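Local coordinates for polysialic acid O-acetyltransferase (Escherichia coli, PDB 3JQY), which transfers acetyl groups from acetyl-CoA to the O7 or O9 hydroxyls of capsular polysialic acid, working as a left-handed beta-helix trimer, at residues Cys44-Asn49 with Ile66-Glu71; Val86-Asn91 with Val106-Arg111; Ser188-Gly193 with Cys204-Asn209. One frame throughout, in Å; residues are numbered along the deposited sequence. Where two conformers were deposited one is given.

Interaction 1: Cys44-Asn49 with Ile66-Glu71; sequences CGDLVN and IEDDVE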
ATOM      1  N   CYS B  44      15.175 -14.069 -27.828  1.00 16.14           N
ATOM      2  CA  CYS B  44      14.245 -14.762 -26.948  1.00 16.48           C
ATOM      3  C   CYS B  44      14.351 -16.270 -27.115  1.00 15.12           C
ATOM      4  O   CYS B  44      14.224 -16.786 -28.224  1.00 15.99           O
ATOM      5  CB  CYS B  44      12.816 -14.307 -27.238  1.00 15.51           C
ATOM      6  SG  CYS B  44      11.625 -14.764 -25.960  1.00 18.62           S
ATOM      7  N   GLY B  45      14.582 -16.967 -26.009  1.00 15.23           N
ATOM      8  CA  GLY B  45      14.690 -18.415 -26.025  1.00 16.25           C
ATOM      9  C   GLY B  45      13.348 -19.117 -26.086  1.00 14.39           C
ATOM     10  O   GLY B  45      12.312 -18.505 -26.359  1.00 14.13           O
ATOM     11  N   ASP B  46      13.365 -20.422 -25.844  1.00 12.28           N
ATOM     12  CA  ASP B  46      12.131 -21.195 -25.814  1.00 11.70           C
ATOM     13  C   ASP B  46      11.484 -21.052 -24.445  1.00 13.91           C
ATOM     14  O   ASP B  46      11.939 -21.646 -23.473  1.00 14.90           O
ATOM     15  CB  ASP B  46      12.425 -22.657 -26.132  1.00 14.35           C
ATOM     16  CG  ASP B  46      12.849 -22.853 -27.574  1.00 16.84           C
ATOM     17  OD1 ASP B  46      12.139 -22.346 -28.464  1.00 24.37           O
ATOM     18  OD2 ASP B  46      13.880 -23.506 -27.821  1.00 17.67           O
ATOM     19  N   LEU B  47      10.426 -20.254 -24.377  1.00 13.84           N
ATOM     20  CA  LEU B  47       9.811 -19.922 -23.100  1.00 13.38           C
ATOM     21  C   LEU B  47       8.828 -20.998 -22.673  1.00 15.27           C
ATOM     22  O   LEU B  47       8.450 -21.857 -23.465  1.00 18.44           O
ATOM     23  CB  LEU B  47       9.087 -18.582 -23.189  1.00 15.91           C
ATOM     24  CG  LEU B  47       9.948 -17.428 -23.706  1.00 17.60           C
ATOM     25  CD1 LEU B  47       9.125 -16.149 -23.719  1.00 19.16           C
ATOM     26  CD2 LEU B  47      11.212 -17.272 -22.866  1.00 12.68           C
ATOM     27  N   VAL B  48       8.429 -20.944 -21.409  1.00 13.24           N
ATOM     28  CA  VAL B  48       7.453 -21.889 -20.884  0.62 13.21           C
ATOM     29  C   VAL B  48       6.277 -21.166 -20.238  1.00 16.82           C
ATOM     30  O   VAL B  48       6.445 -20.135 -19.584  1.00 14.33           O
ATOM     31  CB  VAL B  48       8.085 -22.876 -19.872  0.62 16.50           C
ATOM     32  CG1 VAL B  48       9.085 -23.788 -20.572  0.62 21.04           C
ATOM     33  CG2 VAL B  48       8.748 -22.129 -18.731  0.62 12.06           C
ATOM     34  N   ASN B  49       5.080 -21.709 -20.447  1.00 17.58           N
ATOM     35  CA  ASN B  49       3.864 -21.178 -19.832  1.00 17.61           C
ATOM     36  C   ASN B  49       3.723 -19.656 -19.911  1.00 18.58           C
ATOM     37  O   ASN B  49       3.285 -19.022 -18.950  1.00 16.90           O
ATOM     38  CB  ASN B  49       3.804 -21.626 -18.370  1.00 17.42           C
ATOM     39  CG  ASN B  49       2.445 -21.387 -17.740  1.00 26.95           C
ATOM     40  OD1 ASN B  49       1.409 -21.556 -18.383  1.00 24.51           O
ATOM     41  ND2 ASN B  49       2.446 -20.997 -16.472  1.00 24.54           N
ATOM     42  N   ILE B  66      16.070 -12.786 -23.243  1.00 12.14           N
ATOM     43  CA  ILE B  66      15.328 -13.646 -22.330  1.00  9.56           C
ATOM     44  C   ILE B  66      15.696 -15.087 -22.648  1.00 15.27           C
ATOM     45  O   ILE B  66      15.540 -15.534 -23.781  1.00 14.92           O
ATOM     46  CB  ILE B  66      13.806 -13.466 -22.487  1.00 10.51           C
ATOM     47  CG1 ILE B  66      13.413 -11.996 -22.323  1.00 11.30           C
ATOM     48  CG2 ILE B  66      13.060 -14.359 -21.485  1.00 12.85           C
ATOM     49  CD1 ILE B  66      11.924 -11.741 -22.407  1.00 14.26           C
ATOM     50  N   GLU B  67      16.187 -15.814 -21.650  1.00 11.82           N
ATOM     51  CA  GLU B  67      16.752 -17.137 -21.899  1.00 13.19           C
ATOM     52  C   GLU B  67      15.702 -18.248 -21.974  1.00 12.08           C
ATOM     53  O   GLU B  67      14.516 -18.016 -21.738  1.00 12.08           O
ATOM     54  CB  GLU B  67      17.837 -17.452 -20.863  1.00 11.62           C
ATOM     55  CG  GLU B  67      18.962 -16.409 -20.862  1.00 15.22           C
ATOM     56  CD  GLU B  67      20.118 -16.768 -19.950  1.00 20.40           C
ATOM     57  OE1 GLU B  67      20.018 -17.780 -19.222  1.00 18.76           O
ATOM     58  OE2 GLU B  67      21.139 -16.038 -19.972  1.00 21.04           O
ATOM     59  N   ASP B  68      16.152 -19.446 -22.340  1.00 15.78           N
ATOM     60  CA  ASP B  68      15.279 -20.616 -22.402  1.00 14.03           C
ATOM     61  C   ASP B  68      14.625 -20.855 -21.041  1.00 16.29           C
ATOM     62  O   ASP B  68      15.214 -20.559 -19.992  1.00 16.25           O
ATOM     63  CB  ASP B  68      16.086 -21.863 -22.775  1.00 13.86           C
ATOM     64  CG  ASP B  68      16.403 -21.956 -24.265  1.00 18.65           C
ATOM     65  OD1 ASP B  68      15.863 -21.165 -25.070  1.00 18.71           O
ATOM     66  OD2 ASP B  68      17.199 -22.848 -24.635  1.00 22.94           O
ATOM     67  N   ASP B  69      13.409 -21.395 -21.075  1.00 13.08           N
ATOM     68  CA  ASP B  69      12.704 -21.863 -19.885  1.00 14.98           C
ATOM     69  C   ASP B  69      12.329 -20.778 -18.884  1.00 16.47           C
ATOM     70  O   ASP B  69      12.027 -21.069 -17.729  1.00 16.10           O
ATOM     71  CB  ASP B  69      13.493 -22.978 -19.202  1.00 17.50           C
ATOM     72  CG  ASP B  69      13.655 -24.192 -20.097  1.00 23.43           C
ATOM     73  OD1 ASP B  69      12.738 -24.454 -20.897  1.00 21.18           O
ATOM     74  OD2 ASP B  69      14.697 -24.870 -20.006  1.00 29.16           O
ATOM     75  N   VAL B  70      12.329 -19.532 -19.339  1.00 11.76           N
ATOM     76  CA  VAL B  70      11.782 -18.455 -18.543  1.00 12.47           C
ATOM     77  C   VAL B  70      10.265 -18.438 -18.746  1.00 14.91           C
ATOM     78  O   VAL B  70       9.774 -18.722 -19.840  1.00 15.31           O
ATOM     79  CB  VAL B  70      12.415 -17.111 -18.952  1.00  8.61           C
ATOM     80  CG1 VAL B  70      11.774 -15.953 -18.184  1.00 11.82           C
ATOM     81  CG2 VAL B  70      13.917 -17.157 -18.715  1.00 13.96           C
ATOM     82  N   GLU B  71       9.522 -18.147 -17.685  1.00 13.50           N
ATOM     83  CA  GLU B  71       8.090 -17.945 -17.805  1.00 13.08           C
ATOM     84  C   GLU B  71       7.790 -16.457 -17.674  1.00 15.78           C
ATOM     85  O   GLU B  71       8.021 -15.871 -16.621  1.00 15.97           O
ATOM     86  CB  GLU B  71       7.362 -18.707 -16.697  1.00 15.65           C
ATOM     87  CG  GLU B  71       5.892 -18.350 -16.551  1.00 16.10           C
ATOM     88  CD  GLU B  71       5.284 -18.945 -15.291  1.00 22.30           C
ATOM     89  OE1 GLU B  71       4.922 -18.172 -14.374  1.00 22.10           O
ATOM     90  OE2 GLU B  71       5.176 -20.187 -15.210  1.00 23.82           O
TER
HETATM   91  O   HOH W   1      15.955 -24.509 -26.726  1.00 21.61           O
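Leu47 lays its CD2 methyl against Ile66 CG2 at 3.7 Å, with Val70 CB a little farther off, and Phe31 of strand 31-35 touches both Leu47 and Ile66. With CG anti to the carbonyl carbon (chi1 -53°), the leucine brings CD2 up to the other segment. Gly45 N donates to Ile66 O, and Asp68 OD1 takes the N-H of Asp46 at 2.7 Å, on its anti side, tilted out of the carboxylate plane. A CB on Gly45 would run into that same oxygen. The two segments are equivalent corners of successive coils of the left-handed parallel beta-helix, and the pairing continues round the turn through Asp69 N to Asp46 O (2.8 Å) and Val48 N to Val70 O (3.0 Å). Asp46 and Asp68 stand side by side, carboxylate planes 18° apart; a water donating to OD2 of each probably eases their repulsion, and Lys26 forms a salt bridge with Asp46. Asn49 ND2 donates to Glu71 OE2 at 3.1 Å, reaching it from above the carboxylate plane while OE2 lies close to the amide plane of Asn49. With an alanine in place of Glu71, the Asn49 amide would probably lose this acceptor and be freer to turn.

Interaction 2: Val86-Asn91 with Val106-Arg111; sequences VRIHKN and VIIGRR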
ATOM      1  N   VAL B  86      18.606  -5.377 -20.923  1.00 11.94           N
ATOM      2  CA  VAL B  86      17.823  -6.166 -19.977  1.00 10.53           C
ATOM      3  C   VAL B  86      18.071  -7.643 -20.276  1.00 12.74           C
ATOM      4  O   VAL B  86      17.921  -8.088 -21.419  1.00 10.42           O
ATOM      5  CB  VAL B  86      16.308  -5.867 -20.086  1.00 10.13           C
ATOM      6  CG1 VAL B  86      15.496  -6.772 -19.152  1.00  8.47           C
ATOM      7  CG2 VAL B  86      16.024  -4.394 -19.777  1.00 10.23           C
ATOM      8  N   ARG B  87      18.469  -8.397 -19.254  1.00  9.51           N
ATOM      9  CA  ARG B  87      18.710  -9.821 -19.430  1.00  9.99           C
ATOM     10  C   ARG B  87      17.999 -10.603 -18.349  1.00 11.07           C
ATOM     11  O   ARG B  87      18.195 -10.353 -17.151  1.00 11.58           O
ATOM     12  CB  ARG B  87      20.201 -10.152 -19.388  1.00 12.12           C
ATOM     13  CG  ARG B  87      20.497 -11.642 -19.544  1.00 14.25           C
ATOM     14  CD  ARG B  87      22.004 -11.927 -19.442  1.00 15.55           C
ATOM     15  NE  ARG B  87      22.301 -13.357 -19.576  1.00 20.37           N
ATOM     16  CZ  ARG B  87      23.522 -13.884 -19.495  1.00 29.27           C
ATOM     17  NH1 ARG B  87      24.573 -13.103 -19.277  1.00 30.51           N
ATOM     18  NH2 ARG B  87      23.693 -15.196 -19.628  1.00 29.44           N
ATOM     19  N   ILE B  88      17.174 -11.547 -18.777  1.00 11.14           N
ATOM     20  CA  ILE B  88      16.437 -12.389 -17.852  1.00 10.41           C
ATOM     21  C   ILE B  88      16.940 -13.822 -17.984  1.00 10.94           C
ATOM     22  O   ILE B  88      16.787 -14.448 -19.029  1.00 12.65           O
ATOM     23  CB  ILE B  88      14.931 -12.305 -18.118  1.00 11.04           C
ATOM     24  CG1 ILE B  88      14.458 -10.851 -17.998  1.00 15.30           C
ATOM     25  CG2 ILE B  88      14.162 -13.209 -17.159  1.00 11.90           C
ATOM     26  CD1 ILE B  88      12.980 -10.654 -18.244  1.00 17.07           C
ATOM     27  N   HIS B  89      17.550 -14.327 -16.917  1.00 10.86           N
ATOM     28  CA  HIS B  89      18.231 -15.625 -16.958  1.00 12.46           C
ATOM     29  C   HIS B  89      17.283 -16.822 -16.892  1.00 12.70           C
ATOM     30  O   HIS B  89      16.146 -16.710 -16.438  1.00 13.49           O
ATOM     31  CB  HIS B  89      19.242 -15.731 -15.814  1.00 11.53           C
ATOM     32  CG  HIS B  89      20.512 -14.968 -16.038  1.00 14.51           C
ATOM     33  ND1 HIS B  89      20.573 -13.591 -16.006  1.00 18.97           N
ATOM     34  CD2 HIS B  89      21.779 -15.395 -16.259  1.00 14.11           C
ATOM     35  CE1 HIS B  89      21.818 -13.202 -16.213  1.00 18.78           C
ATOM     36  NE2 HIS B  89      22.570 -14.277 -16.370  1.00 29.47           N
ATOM     37  N   LYS B  90      17.785 -17.978 -17.325  1.00 10.87           N
ATOM     38  CA  LYS B  90      16.975 -19.189 -17.461  1.00  9.60           C
ATOM     39  C   LYS B  90      16.238 -19.616 -16.199  1.00 15.33           C
ATOM     40  O   LYS B  90      16.706 -19.396 -15.076  1.00 11.86           O
ATOM     41  CB  LYS B  90      17.853 -20.347 -17.956  1.00 17.24           C
ATOM     42  CG  LYS B  90      19.077 -20.585 -17.093  1.00 18.29           C
ATOM     43  CD  LYS B  90      19.710 -21.952 -17.369  1.00 29.41           C
ATOM     44  CE  LYS B  90      20.193 -22.078 -18.806  1.00 45.75           C
ATOM     45  NZ  LYS B  90      20.822 -23.411 -19.066  1.00 55.92           N
ATOM     46  N   ASN B  91      15.067 -20.212 -16.408  1.00 12.70           N
ATOM     47  CA  ASN B  91      14.281 -20.847 -15.354  1.00 12.15           C
ATOM     48  C   ASN B  91      13.679 -19.885 -14.336  1.00 15.75           C
ATOM     49  O   ASN B  91      13.202 -20.300 -13.285  1.00 16.15           O
ATOM     50  CB  ASN B  91      15.097 -21.933 -14.662  1.00 14.92           C
ATOM     51  CG  ASN B  91      15.345 -23.121 -15.563  1.00 24.20           C
ATOM     52  OD1 ASN B  91      14.410 -23.818 -15.950  1.00 25.79           O
ATOM     53  ND2 ASN B  91      16.604 -23.351 -15.913  1.00 27.74           N
ATOM     54  N   VAL B 106      19.230  -3.884 -16.510  1.00 10.78           N
ATOM     55  CA  VAL B 106      18.381  -4.597 -15.564  1.00 12.78           C
ATOM     56  C   VAL B 106      18.652  -6.071 -15.793  1.00 12.80           C
ATOM     57  O   VAL B 106      18.515  -6.558 -16.907  1.00 12.10           O
ATOM     58  CB  VAL B 106      16.893  -4.282 -15.772  1.00 10.12           C
ATOM     59  CG1 VAL B 106      16.027  -5.105 -14.818  1.00 13.03           C
ATOM     60  CG2 VAL B 106      16.635  -2.782 -15.562  1.00 12.28           C
ATOM     61  N   ILE B 107      19.068  -6.763 -14.740  1.00 10.48           N
ATOM     62  CA  ILE B 107      19.421  -8.173 -14.831  0.56 11.16           C
ATOM     63  C   ILE B 107      18.659  -8.959 -13.781  1.00 12.87           C
ATOM     64  O   ILE B 107      18.601  -8.558 -12.625  1.00 15.94           O
ATOM     65  CB  ILE B 107      20.932  -8.406 -14.594  0.56 12.53           C
ATOM     66  CG1 ILE B 107      21.777  -7.472 -15.466  0.56 14.47           C
ATOM     67  CG2 ILE B 107      21.292  -9.874 -14.825  0.56 15.80           C
ATOM     68  CD1 ILE B 107      21.484  -7.568 -16.941  0.56 13.80           C
ATOM     69  N   ILE B 108      18.077 -10.078 -14.193  1.00 11.45           N
ATOM     70  CA  ILE B 108      17.351 -10.949 -13.282  1.00  9.15           C
ATOM     71  C   ILE B 108      17.933 -12.357 -13.378  1.00 12.06           C
ATOM     72  O   ILE B 108      17.972 -12.945 -14.454  1.00 12.24           O
ATOM     73  CB  ILE B 108      15.865 -10.952 -13.628  1.00  8.97           C
ATOM     74  CG1 ILE B 108      15.305  -9.525 -13.490  1.00 16.37           C
ATOM     75  CG2 ILE B 108      15.111 -11.940 -12.740  1.00 14.17           C
ATOM     76  CD1 ILE B 108      13.872  -9.376 -13.931  1.00 26.02           C
ATOM     77  N   GLY B 109      18.405 -12.881 -12.253  1.00 10.89           N
ATOM     78  CA  GLY B 109      19.164 -14.121 -12.233  1.00 15.94           C
ATOM     79  C   GLY B 109      18.348 -15.392 -12.407  1.00 13.25           C
ATOM     80  O   GLY B 109      17.127 -15.358 -12.530  1.00 14.36           O
ATOM     81  N   ARG B 110      19.046 -16.524 -12.395  1.00 10.54           N
ATOM     82  CA  ARG B 110      18.438 -17.830 -12.627  1.00 13.46           C
ATOM     83  C   ARG B 110      17.524 -18.287 -11.499  1.00 12.02           C
ATOM     84  O   ARG B 110      17.817 -18.066 -10.321  1.00 12.03           O
ATOM     85  CB  ARG B 110      19.543 -18.880 -12.817  1.00 15.34           C
ATOM     86  CG  ARG B 110      20.424 -18.618 -14.013  1.00 12.54           C
ATOM     87  CD  ARG B 110      21.389 -19.778 -14.249  1.00 27.23           C
ATOM     88  NE  ARG B 110      22.531 -19.735 -13.345  1.00 34.27           N
ATOM     89  CZ  ARG B 110      23.681 -19.126 -13.624  1.00 48.20           C
ATOM     90  NH1 ARG B 110      23.842 -18.505 -14.785  1.00 46.20           N
ATOM     91  NH2 ARG B 110      24.673 -19.138 -12.741  1.00 55.24           N
ATOM     92  N   ARG B 111      16.425 -18.942 -11.872  1.00 12.97           N
ATOM     93  CA  ARG B 111      15.520 -19.569 -10.913  1.00 14.68           C
ATOM     94  C   ARG B 111      14.905 -18.577  -9.934  1.00 17.52           C
ATOM     95  O   ARG B 111      14.492 -18.948  -8.839  1.00 17.10           O
ATOM     96  CB  ARG B 111      16.238 -20.688 -10.143  1.00 14.47           C
ATOM     97  CG  ARG B 111      16.839 -21.765 -11.048  1.00 16.13           C
ATOM     98  CD  ARG B 111      17.716 -22.736 -10.268  1.00 19.70           C
ATOM     99  NE  ARG B 111      18.786 -22.050  -9.543  1.00 19.41           N
ATOM    100  CZ  ARG B 111      20.001 -21.815 -10.027  1.00 20.27           C
ATOM    101  NH1 ARG B 111      20.331 -22.209 -11.254  1.00 19.50           N
ATOM    102  NH2 ARG B 111      20.894 -21.178  -9.283  1.00 18.59           N
TER
HETATM  103  O   HOH W   2      19.019 -23.149 -13.803  1.00 27.11           O
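His89 grips Ile108 O twice, at a corner where two neighbouring coils of the left-handed beta-helix leave their parallel strands, 86-88 and 106-108, whose directions differ by only 3°. Hydrogen bonds first: the ladder runs from Arg87 N to Val106 O, then from Ile108 N to Arg87 O, and on to His89 N, 2.9 Å from Ile108 O. To that same oxygen His89 adds ND1, at 3.1 Å and from above the carbonyl plane, a bent bond, 136° at the hydrogen. With CG beside the backbone N (anti to the carbonyl carbon, chi1 -77°), ND1 comes round to the oxygen that N already holds. Past the corner, Arg111 N donates to Lys90 O.

Apolar contacts divide between the two faces. Val86, Ile88, Val106 and Ile108 point into the coil; Val86 CG2 lies 4.1 Å from Val106 CB. On the other face Ile107 CD1 rests on Arg87 CB, and Ile107 CG2 meets the ring edge of His89 at CE1 (3.6 Å).

Among the long polar chains, Arg87 sets NE over one face of the His89 ring, toward its rim, with His89 NE2 over the guanidinium centre, and forms a salt bridge with Glu67. Lys90 and Arg110 run alongside, Lys90 CG to Arg110 CD 3.8 Å. Arg111, salt-bridged to Asp132, gives NH1 to a water 3.0 Å away, which Asn91 ND2 also reaches weakly.

Interaction 3: Ser188-Gly193 with Cys204-Asn209; sequences SVIGYG and CAAAGN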
ATOM      1  N   SER B 188      18.952 -12.717   2.971  1.00 12.12           N
ATOM      2  CA  SER B 188      18.145 -11.800   3.766  1.00  9.86           C
ATOM      3  C   SER B 188      16.672 -11.814   3.376  1.00 10.46           C
ATOM      4  O   SER B 188      16.289 -12.340   2.320  1.00 11.42           O
ATOM      5  CB  SER B 188      18.718 -10.386   3.680  1.00 13.78           C
ATOM      6  OG  SER B 188      19.994 -10.352   4.291  1.00 13.85           O
ATOM      7  N   VAL B 189      15.862 -11.218   4.244  1.00 10.76           N
ATOM      8  CA  VAL B 189      14.409 -11.200   4.106  1.00 11.76           C
ATOM      9  C   VAL B 189      13.907  -9.776   4.295  1.00 12.06           C
ATOM     10  O   VAL B 189      14.248  -9.124   5.284  1.00 11.09           O
ATOM     11  CB  VAL B 189      13.759 -12.076   5.176  1.00 13.11           C
ATOM     12  CG1 VAL B 189      12.242 -11.959   5.117  1.00 13.94           C
ATOM     13  CG2 VAL B 189      14.204 -13.524   5.038  1.00 11.81           C
ATOM     14  N   ILE B 190      13.117  -9.279   3.347  1.00 10.37           N
ATOM     15  CA  ILE B 190      12.477  -7.973   3.516  1.00  8.56           C
ATOM     16  C   ILE B 190      11.001  -8.197   3.826  1.00 13.59           C
ATOM     17  O   ILE B 190      10.290  -8.853   3.063  1.00 12.38           O
ATOM     18  CB  ILE B 190      12.596  -7.080   2.257  1.00  9.84           C
ATOM     19  CG1 ILE B 190      14.063  -6.903   1.848  1.00 11.59           C
ATOM     20  CG2 ILE B 190      11.935  -5.720   2.504  1.00 13.00           C
ATOM     21  CD1 ILE B 190      14.949  -6.315   2.947  1.00 12.55           C
ATOM     22  N   GLY B 191      10.540  -7.651   4.945  1.00 11.98           N
ATOM     23  CA  GLY B 191       9.188  -7.915   5.404  1.00 13.53           C
ATOM     24  C   GLY B 191       8.105  -7.214   4.618  1.00  9.76           C
ATOM     25  O   GLY B 191       8.323  -6.136   4.049  1.00 11.38           O
ATOM     26  N   TYR B 192       6.924  -7.829   4.597  1.00 11.73           N
ATOM     27  CA  TYR B 192       5.730  -7.224   4.015  1.00 13.27           C
ATOM     28  C   TYR B 192       5.644  -5.745   4.346  1.00  8.87           C
ATOM     29  O   TYR B 192       5.863  -5.352   5.498  1.00  8.94           O
ATOM     30  CB  TYR B 192       4.463  -7.896   4.568  1.00 12.42           C
ATOM     31  CG  TYR B 192       3.211  -7.156   4.155  1.00 12.36           C
ATOM     32  CD1 TYR B 192       2.482  -7.552   3.042  1.00 13.26           C
ATOM     33  CD2 TYR B 192       2.790  -6.030   4.849  1.00 12.76           C
ATOM     34  CE1 TYR B 192       1.353  -6.856   2.639  1.00 14.09           C
ATOM     35  CE2 TYR B 192       1.668  -5.327   4.455  1.00 13.63           C
ATOM     36  CZ  TYR B 192       0.957  -5.741   3.350  1.00 12.41           C
ATOM     37  OH  TYR B 192      -0.160  -5.040   2.962  1.00 16.85           O
ATOM     38  N   GLY B 193       5.319  -4.926   3.347  1.00  9.18           N
ATOM     39  CA  GLY B 193       4.967  -3.536   3.587  1.00 10.85           C
ATOM     40  C   GLY B 193       6.151  -2.598   3.754  1.00 10.72           C
ATOM     41  O   GLY B 193       5.974  -1.400   3.979  1.00 11.99           O
ATOM     42  N   CYS B 204      19.999 -11.051   7.204  1.00 13.58           N
ATOM     43  CA  CYS B 204      19.222 -10.224   8.128  1.00 13.46           C
ATOM     44  C   CYS B 204      17.785 -10.135   7.658  1.00 14.23           C
ATOM     45  O   CYS B 204      17.522 -10.227   6.466  1.00 11.30           O
ATOM     46  CB  CYS B 204      19.767  -8.802   8.170  1.00 15.20           C
ATOM     47  SG  CYS B 204      21.371  -8.614   8.951  1.00 19.49           S
ATOM     48  N   ALA B 205      16.866  -9.934   8.599  1.00 13.54           N
ATOM     49  CA  ALA B 205      15.491  -9.594   8.263  1.00 12.64           C
ATOM     50  C   ALA B 205      15.279  -8.113   8.569  1.00 18.04           C
ATOM     51  O   ALA B 205      15.670  -7.633   9.636  1.00 15.72           O
ATOM     52  CB  ALA B 205      14.520 -10.445   9.059  1.00 12.70           C
ATOM     53  N   ALA B 206      14.683  -7.391   7.622  1.00  9.33           N
ATOM     54  CA  ALA B 206      14.395  -5.972   7.792  1.00  9.37           C
ATOM     55  C   ALA B 206      12.923  -5.716   7.500  1.00 11.80           C
ATOM     56  O   ALA B 206      12.328  -6.394   6.659  1.00 14.53           O
ATOM     57  CB  ALA B 206      15.255  -5.148   6.856  1.00 13.72           C
ATOM     58  N   ALA B 207      12.348  -4.732   8.178  1.00 11.60           N
ATOM     59  CA  ALA B 207      10.961  -4.350   7.955  1.00 11.85           C
ATOM     60  C   ALA B 207      10.699  -2.935   8.456  1.00 13.25           C
ATOM     61  O   ALA B 207      11.455  -2.407   9.272  1.00 14.68           O
ATOM     62  CB  ALA B 207      10.000  -5.346   8.635  1.00 12.42           C
ATOM     63  N   GLY B 208       9.620  -2.328   7.965  1.00 11.24           N
ATOM     64  CA  GLY B 208       9.231  -0.995   8.391  1.00 10.79           C
ATOM     65  C   GLY B 208       9.222   0.026   7.270  1.00 11.55           C
ATOM     66  O   GLY B 208       9.636  -0.258   6.142  1.00 11.21           O
ATOM     67  N   ASN B 209       8.738   1.221   7.588  1.00 11.11           N
ATOM     68  CA  ASN B 209       8.779   2.352   6.671  1.00  9.69           C
ATOM     69  C   ASN B 209       9.174   3.596   7.453  1.00  9.60           C
ATOM     70  O   ASN B 209       8.324   4.226   8.078  1.00 12.41           O
ATOM     71  CB  ASN B 209       7.408   2.579   6.029  1.00 10.14           C
ATOM     72  CG  ASN B 209       7.388   3.813   5.132  1.00  9.87           C
ATOM     73  OD1 ASN B 209       8.439   4.355   4.801  1.00 12.22           O
ATOM     74  ND2 ASN B 209       6.195   4.238   4.712  1.00 11.70           N
TER
HETATM   75  O   HOH W   3       6.942  -3.147   6.878  1.00 13.01           O
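Ser188 turns its OG anti to its own carbonyl carbon (chi1 -66°), which sets the hydroxyl oxygen directly before Cys204 N; the N-H meets it at 3.0 Å and almost straight, 176° at the hydrogen. In Ile190, chi1 and chi2, both about -56°, fold CD1 back until it stands 4.1 Å from Ala206 CB. These contacts join strand 189-190, in one of the last coils of the left-handed beta-helix, to strand 204-208, its parallel neighbour in the same sheet.

Three backbone bonds carry the pairing on from the serine. Val189 N donates to Cys204 O, Ala206 N to Val189 O, and Gly191 N to Ala206 O at 2.8 Å. The serine oxygen is also hydrogen-bonded to Pro201 O, so the side chain ties the start of the pairing to the chain that leads into strand 204-208.

The side chains divide over the two faces of the sheet. Ile190 and Ala206 share one, where Val196 and Val200 also pack on the isoleucine. Val189 and Ala205 share the other, their CB atoms 4.3 Å apart, with Ile149 of the second subunit against the valine. Ala205 lies about 4 Å, side chain to side chain, from Lys215, which probably binds acetyl-CoA, as in related enzymes; this places the strand beside the likely cofactor site.

Gly191 passes close to Ala207, and a CB on the glycine would collide with the alanine methyl. Beyond it the segments separate: the CA atoms of Gly193 and Gly208 are 6.9 Å apart. Asn209 just past this point packs on Asn209 of the second subunit. A water bridges the opening, donating to Tyr192 O at 2.8 Å and accepting from Gly208 N at 3.0 Å.

Interactions 1 and 2 lie along one parallel sheet, joining the first with the second and the third with the fourth of its strands, their centres 10 Å apart. They touch through Glu67, which reaches over to interaction 2, where its OE1 probably accepts from Lys90 N. Both are only partly buried, with apolar residues inside the coil and polar or charged chains at the corners: acidic groups in interaction 1, mainly arginines and a histidine in interaction 2. Interaction 3 belongs to another sheet at the other end of the beta-helix, its centre 31 Å from that of interaction 1. It is buried, built largely on small residues and backbone bonds, with Val189 and Ile190, and alone of the three meets neighbouring subunits.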